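Ras GTPase-activating-like protein rng2 (Schizosaccharomyces pombe, PDB 1P2X) helps build the contractile F-actin ring at the division site, its calponin-homology domain, the part described here, binding to actin filaments. Local coordinates at residues R1-Q5 with V143-R147; I106-A111 with P154-L159. All blocks are in the same frame, centred on the assembly; numbering follows the deposited sequence.

Contact 1: residues R1-Q5 with V143-R147; sequences RETLQ and VRRLR
E2 and R147 form a side-on, two-pronged salt bridge at the surface of the calponin-homology construct, where the first turn of helix 2-23 meets the last turn of helix 136-147. R147 NE gives its hydrogen to E2 OE2 at 2.7 Å, and R147 NH2 reaches E2 OE1 at the same length, with N-H...O angles of 159° and 162°. Both oxygens accept on their syn lone pairs, and the carboxylate lies nearly coplanar with the guanidinium, the planes 13° apart. The R147 chain crosses that of E2 at about a right angle; extended from CG to NE, it carries the guanidinium out to the carboxylate, where NE and NH2 each meet one oxygen. An alanine in place of E2 would probably leave the R147 guanidinium without its mate across the interface and free to turn.

Two methyl groups pack beside the ion pair. V143 CG1 sits against the carboxylate, 3.5 Å from E2 OE2. L146 CD1 approaches the amide end of Q5, 3.6 Å from Q5 OE1. The side chains of Q5 and L146 both also touch L153.

Water adds a third link. One molecule lies 2.8 Å from E2 OE2. It is within hydrogen-bonding distance of the V143 carbonyl as well, 2.9 Å from V143 O.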
loop_
_atom_site.group_PDB
_atom_site.type_symbol
_atom_site.label_atom_id
_atom_site.label_comp_id
_atom_site.label_asym_id
_atom_site.label_seq_id
_atom_site.Cartn_x
_atom_site.Cartn_y
_atom_site.Cartn_z
ATOM N N ARG A 1 -14.745 -3.872 19.417
ATOM C CA ARG A 1 -14.957 -3.704 17.938
ATOM C C ARG A 1 -13.864 -2.811 17.330
ATOM O O ARG A 1 -13.380 -3.070 16.232
ATOM C CB ARG A 1 -16.356 -3.119 17.632
ATOM C CG ARG A 1 -16.572 -1.663 18.092
ATOM C CD ARG A 1 -17.723 -0.923 17.364
ATOM N NE ARG A 1 -19.064 -1.278 17.829
ATOM C CZ ARG A 1 -19.523 -1.062 19.063
ATOM N NH1 ARG A 1 -18.750 -0.483 19.978
ATOM N NH2 ARG A 1 -20.766 -1.422 19.386
ATOM N N GLU A 2 -13.472 -1.772 18.059
ATOM C CA GLU A 2 -12.431 -0.863 17.591
ATOM C C GLU A 2 -11.082 -1.555 17.486
ATOM O O GLU A 2 -10.366 -1.383 16.505
ATOM C CB GLU A 2 -12.271 0.317 18.545
ATOM C CG GLU A 2 -13.152 1.519 18.294
ATOM C CD GLU A 2 -12.668 2.711 19.122
ATOM O OE1 GLU A 2 -12.526 2.543 20.363
ATOM O OE2 GLU A 2 -12.427 3.796 18.535
ATOM N N THR A 3 -10.725 -2.312 18.520
ATOM C CA THR A 3 -9.436 -3.002 18.562
ATOM C C THR A 3 -9.314 -3.934 17.364
ATOM O O THR A 3 -8.339 -3.866 16.606
ATOM C CB THR A 3 -9.288 -3.814 19.871
ATOM O OG1 THR A 3 -9.088 -2.908 20.959
ATOM C CG2 THR A 3 -8.061 -4.723 19.812
ATOM N N LEU A 4 -10.317 -4.791 17.201
ATOM C CA LEU A 4 -10.362 -5.744 16.097
ATOM C C LEU A 4 -10.231 -5.047 14.742
ATOM O O LEU A 4 -9.473 -5.501 13.880
ATOM C CB LEU A 4 -11.671 -6.536 16.136
ATOM C CG LEU A 4 -11.900 -7.489 14.965
ATOM C CD1 LEU A 4 -10.952 -8.688 15.076
ATOM C CD2 LEU A 4 -13.348 -7.956 14.955
ATOM N N GLN A 5 -10.968 -3.952 14.560
ATOM C CA GLN A 5 -10.911 -3.181 13.316
ATOM C C GLN A 5 -9.482 -2.680 13.092
ATOM O O GLN A 5 -8.964 -2.737 11.977
ATOM C CB GLN A 5 -11.895 -1.997 13.352
ATOM C CG GLN A 5 -11.816 -1.099 12.114
ATOM C CD GLN A 5 -12.670 0.163 12.212
ATOM O OE1 GLN A 5 -12.556 0.952 13.164
ATOM N NE2 GLN A 5 -13.520 0.366 11.214
ATOM N N VAL A 143 -6.260 2.756 16.230
ATOM C CA VAL A 143 -7.555 3.097 16.799
ATOM C C VAL A 143 -7.715 4.625 16.839
ATOM O O VAL A 143 -8.739 5.161 16.397
ATOM C CB VAL A 143 -7.718 2.535 18.214
ATOM C CG1 VAL A 143 -9.007 3.054 18.840
ATOM C CG2 VAL A 143 -7.748 1.007 18.164
ATOM N N ARG A 144 -6.701 5.316 17.362
ATOM C CA ARG A 144 -6.707 6.779 17.450
ATOM C C ARG A 144 -6.803 7.408 16.059
ATOM O O ARG A 144 -7.567 8.349 15.834
ATOM C CB ARG A 144 -5.434 7.263 18.163
ATOM C CG ARG A 144 -5.236 8.785 18.199
ATOM C CD ARG A 144 -4.074 9.209 19.111
ATOM N NE ARG A 144 -3.779 10.635 18.979
ATOM C CZ ARG A 144 -2.934 11.150 18.094
ATOM N NH1 ARG A 144 -2.268 10.363 17.258
ATOM N NH2 ARG A 144 -2.763 12.461 18.029
ATOM N N ARG A 145 -6.035 6.882 15.114
ATOM C CA ARG A 145 -6.087 7.414 13.758
ATOM C C ARG A 145 -7.497 7.313 13.159
ATOM O O ARG A 145 -8.002 8.271 12.564
ATOM C CB ARG A 145 -5.089 6.682 12.852
ATOM C CG ARG A 145 -4.558 7.541 11.723
ATOM C CD ARG A 145 -4.431 6.763 10.417
ATOM N NE ARG A 145 -3.323 5.817 10.441
ATOM C CZ ARG A 145 -3.038 4.979 9.453
ATOM N NH1 ARG A 145 -3.783 4.964 8.357
ATOM N NH2 ARG A 145 -2.009 4.151 9.566
ATOM N N LEU A 146 -8.134 6.159 13.319
ATOM C CA LEU A 146 -9.458 5.951 12.739
ATOM C C LEU A 146 -10.527 6.804 13.421
ATOM O O LEU A 146 -11.489 7.223 12.774
ATOM C CB LEU A 146 -9.832 4.459 12.775
ATOM C CG LEU A 146 -8.886 3.542 11.976
ATOM C CD1 LEU A 146 -9.358 2.101 12.036
ATOM C CD2 LEU A 146 -8.807 4.010 10.537
ATOM N N ARG A 147 -10.359 7.080 14.711
ATOM C CA ARG A 147 -11.308 7.945 15.414
ATOM C C ARG A 147 -11.304 9.353 14.834
ATOM O O ARG A 147 -12.359 9.930 14.575
ATOM C CB ARG A 147 -10.980 8.033 16.910
ATOM C CG ARG A 147 -11.333 6.796 17.701
ATOM C CD ARG A 147 -11.395 7.085 19.193
ATOM N NE ARG A 147 -11.576 5.864 19.975
ATOM C CZ ARG A 147 -11.609 5.827 21.297
ATOM N NH1 ARG A 147 -11.471 6.952 21.989
ATOM N NH2 ARG A 147 -11.764 4.669 21.919
HETATM O O HOH W 1 -11.219 3.719 16.056
#

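Contact 2: residues I106-A111 with P154-L159; sequences IYCIHA and PNFKAL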
loop_
_atom_site.group_PDB
_atom_site.type_symbol
_atom_site.label_atom_id
_atom_site.label_comp_id
_atom_site.label_asym_id
_atom_site.label_seq_id
_atom_site.Cartn_x
_atom_site.Cartn_y
_atom_site.Cartn_z
ATOM N N ILE A 106 -3.235 1.075 0.234
ATOM C CA ILE A 106 -3.075 -0.315 0.638
ATOM C C ILE A 106 -4.080 -1.180 -0.121
ATOM O O ILE A 106 -3.770 -2.291 -0.541
ATOM C CB ILE A 106 -3.302 -0.467 2.162
ATOM C CG1 ILE A 106 -2.288 0.392 2.932
ATOM C CG2 ILE A 106 -3.187 -1.919 2.576
ATOM C CD1 ILE A 106 -0.836 0.169 2.506
ATOM N N TYR A 107 -5.292 -0.652 -0.281
ATOM C CA TYR A 107 -6.364 -1.330 -1.008
ATOM C C TYR A 107 -5.951 -1.500 -2.468
ATOM O O TYR A 107 -6.085 -2.574 -3.045
ATOM C CB TYR A 107 -7.647 -0.498 -0.919
ATOM C CG TYR A 107 -8.832 -1.061 -1.679
ATOM C CD1 TYR A 107 -9.363 -2.314 -1.369
ATOM C CD2 TYR A 107 -9.429 -0.330 -2.701
ATOM C CE1 TYR A 107 -10.462 -2.818 -2.067
ATOM C CE2 TYR A 107 -10.517 -0.823 -3.404
ATOM C CZ TYR A 107 -11.027 -2.062 -3.086
ATOM O OH TYR A 107 -12.087 -2.551 -3.806
ATOM N N CYS A 108 -5.435 -0.431 -3.057
ATOM C CA CYS A 108 -5.001 -0.482 -4.437
ATOM C C CYS A 108 -3.917 -1.546 -4.603
ATOM O O CYS A 108 -3.936 -2.321 -5.572
ATOM C CB CYS A 108 -4.487 0.891 -4.883
ATOM S SG CYS A 108 -3.793 0.909 -6.553
ATOM N N ILE A 109 -2.990 -1.611 -3.649
ATOM C CA ILE A 109 -1.906 -2.591 -3.717
ATOM C C ILE A 109 -2.408 -4.041 -3.679
ATOM O O ILE A 109 -1.862 -4.911 -4.360
ATOM C CB ILE A 109 -0.896 -2.364 -2.579
ATOM C CG1 ILE A 109 -0.130 -1.055 -2.829
ATOM C CG2 ILE A 109 0.051 -3.556 -2.464
ATOM C CD1 ILE A 109 0.808 -0.665 -1.724
ATOM N N HIS A 110 -3.439 -4.299 -2.877
ATOM C CA HIS A 110 -4.003 -5.641 -2.786
ATOM C C HIS A 110 -4.642 -6.023 -4.135
ATOM O O HIS A 110 -4.413 -7.115 -4.656
ATOM C CB HIS A 110 -5.068 -5.721 -1.678
ATOM C CG HIS A 110 -4.514 -5.936 -0.300
ATOM N ND1 HIS A 110 -4.862 -7.023 0.475
ATOM C CD2 HIS A 110 -3.689 -5.178 0.464
ATOM C CE1 HIS A 110 -4.275 -6.927 1.655
ATOM N NE2 HIS A 110 -3.562 -5.814 1.678
ATOM N N ALA A 111 -5.437 -5.112 -4.693
ATOM C CA ALA A 111 -6.128 -5.362 -5.956
ATOM C C ALA A 111 -5.108 -5.609 -7.070
ATOM O O ALA A 111 -5.266 -6.530 -7.875
ATOM C CB ALA A 111 -7.029 -4.181 -6.305
ATOM N N PRO A 154 -11.597 0.660 3.047
ATOM C CA PRO A 154 -12.050 -0.001 1.816
ATOM C C PRO A 154 -12.496 -1.455 2.007
ATOM O O PRO A 154 -12.271 -2.059 3.050
ATOM C CB PRO A 154 -10.833 0.113 0.898
ATOM C CG PRO A 154 -9.692 0.089 1.839
ATOM C CD PRO A 154 -10.159 0.970 2.980
ATOM N N ASN A 155 -13.119 -2.013 0.982
ATOM C CA ASN A 155 -13.618 -3.378 1.059
ATOM C C ASN A 155 -12.597 -4.452 0.651
ATOM O O ASN A 155 -12.714 -5.044 -0.423
ATOM C CB ASN A 155 -14.885 -3.510 0.201
ATOM C CG ASN A 155 -15.667 -4.763 0.516
ATOM O OD1 ASN A 155 -15.153 -5.677 1.156
ATOM N ND2 ASN A 155 -16.923 -4.816 0.065
ATOM N N PHE A 156 -11.610 -4.709 1.515
ATOM C CA PHE A 156 -10.600 -5.735 1.250
ATOM C C PHE A 156 -11.219 -7.120 1.126
ATOM O O PHE A 156 -10.759 -7.947 0.343
ATOM C CB PHE A 156 -9.562 -5.813 2.377
ATOM C CG PHE A 156 -8.716 -4.593 2.515
ATOM C CD1 PHE A 156 -9.048 -3.610 3.445
ATOM C CD2 PHE A 156 -7.580 -4.425 1.724
ATOM C CE1 PHE A 156 -8.266 -2.469 3.590
ATOM C CE2 PHE A 156 -6.787 -3.286 1.856
ATOM C CZ PHE A 156 -7.131 -2.301 2.792
ATOM N N LYS A 157 -12.247 -7.374 1.926
ATOM C CA LYS A 157 -12.885 -8.687 1.972
ATOM C C LYS A 157 -13.519 -9.125 0.650
ATOM O O LYS A 157 -13.582 -10.316 0.364
ATOM C CB LYS A 157 -13.936 -8.711 3.089
ATOM C CG LYS A 157 -14.336 -10.099 3.534
ATOM C CD LYS A 157 -15.382 -10.056 4.643
ATOM C CE LYS A 157 -14.883 -9.307 5.876
ATOM N NZ LYS A 157 -15.871 -9.347 7.002
ATOM N N ALA A 158 -13.968 -8.164 -0.151
ATOM C CA ALA A 158 -14.608 -8.457 -1.432
ATOM C C ALA A 158 -13.611 -8.673 -2.560
ATOM O O ALA A 158 -14.001 -8.783 -3.718
ATOM C CB ALA A 158 -15.578 -7.327 -1.809
ATOM N N LEU A 159 -12.323 -8.704 -2.237
ATOM C CA LEU A 159 -11.314 -8.928 -3.263
ATOM C C LEU A 159 -11.174 -10.428 -3.496
ATOM O O LEU A 159 -10.817 -11.173 -2.578
ATOM C CB LEU A 159 -9.962 -8.341 -2.844
ATOM C CG LEU A 159 -9.820 -6.826 -2.676
ATOM C CD1 LEU A 159 -8.399 -6.509 -2.205
ATOM C CD2 LEU A 159 -10.119 -6.114 -3.979
HETATM O O HOH W 2 -13.548 -4.656 -3.322
#
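Y107 and F156 make an edge-to-face pair, the edge of the tyrosine directed at the phenylalanine face with planes at 85° and ring centroids 5.7 Å apart. F156 in turn points an edge at the face of H110; F156 CD2 stands 3.9 Å above the imidazole plane, over its centre, and completes a three-ring cluster. The other end of the F156 edge reaches the helix backbone, where CE2 lies 3.5 Å from Y107 CA. P154 lies over one face of Y107 in a CH-pi contact, its CB 3.8 Å from the ring centroid. With CG anti to the backbone N (chi1 178°), the Y107 ring reaches out to P154 and to L159, whose CD2 comes within 3.8 Å of Y107 CE1. The second methyl of L159, CD1, packs on H110 CB at 3.5 Å.

Farther out, water bridges Y107 OH and N155 O, and N155 OD1 accepts from A158 N in an Asx motif that turns the chain locally, the donor lying above the carbonyl plane. H110 NE2 hydrogen-bonds R12 O, which ties the imidazole to helix 2-23, and F89 flanks A111 and L159. Without a direct polar bond between the segments, the hold of the C-terminal tail on helix 102-117 rests on how closely rings, proline and leucine methyls fit, and the tyrosine hydroxyl is met through water.

From the N terminus, helix 2-23 begins in contact 1, whose partner arrives only at the end of helix 136-147, so this contact closes a loop of 137 residues that takes in most of the fold. Within that loop lies helix 102-117, which carries the first segment of contact 2, 106-111; its partner, the tail 154-159, comes after contact 1 has closed. The two loops therefore cross, and contact 2 spans 42 residues, including helix 136-147. Their centres are 18 Å apart and they do not touch. Contact 1 joins the two helix ends at the surface, whereas contact 2 brings the tail back onto helix 102-117. Helix 2-23 has a part in both: its first turn makes contact 1, and later residues lie against helix 102-117.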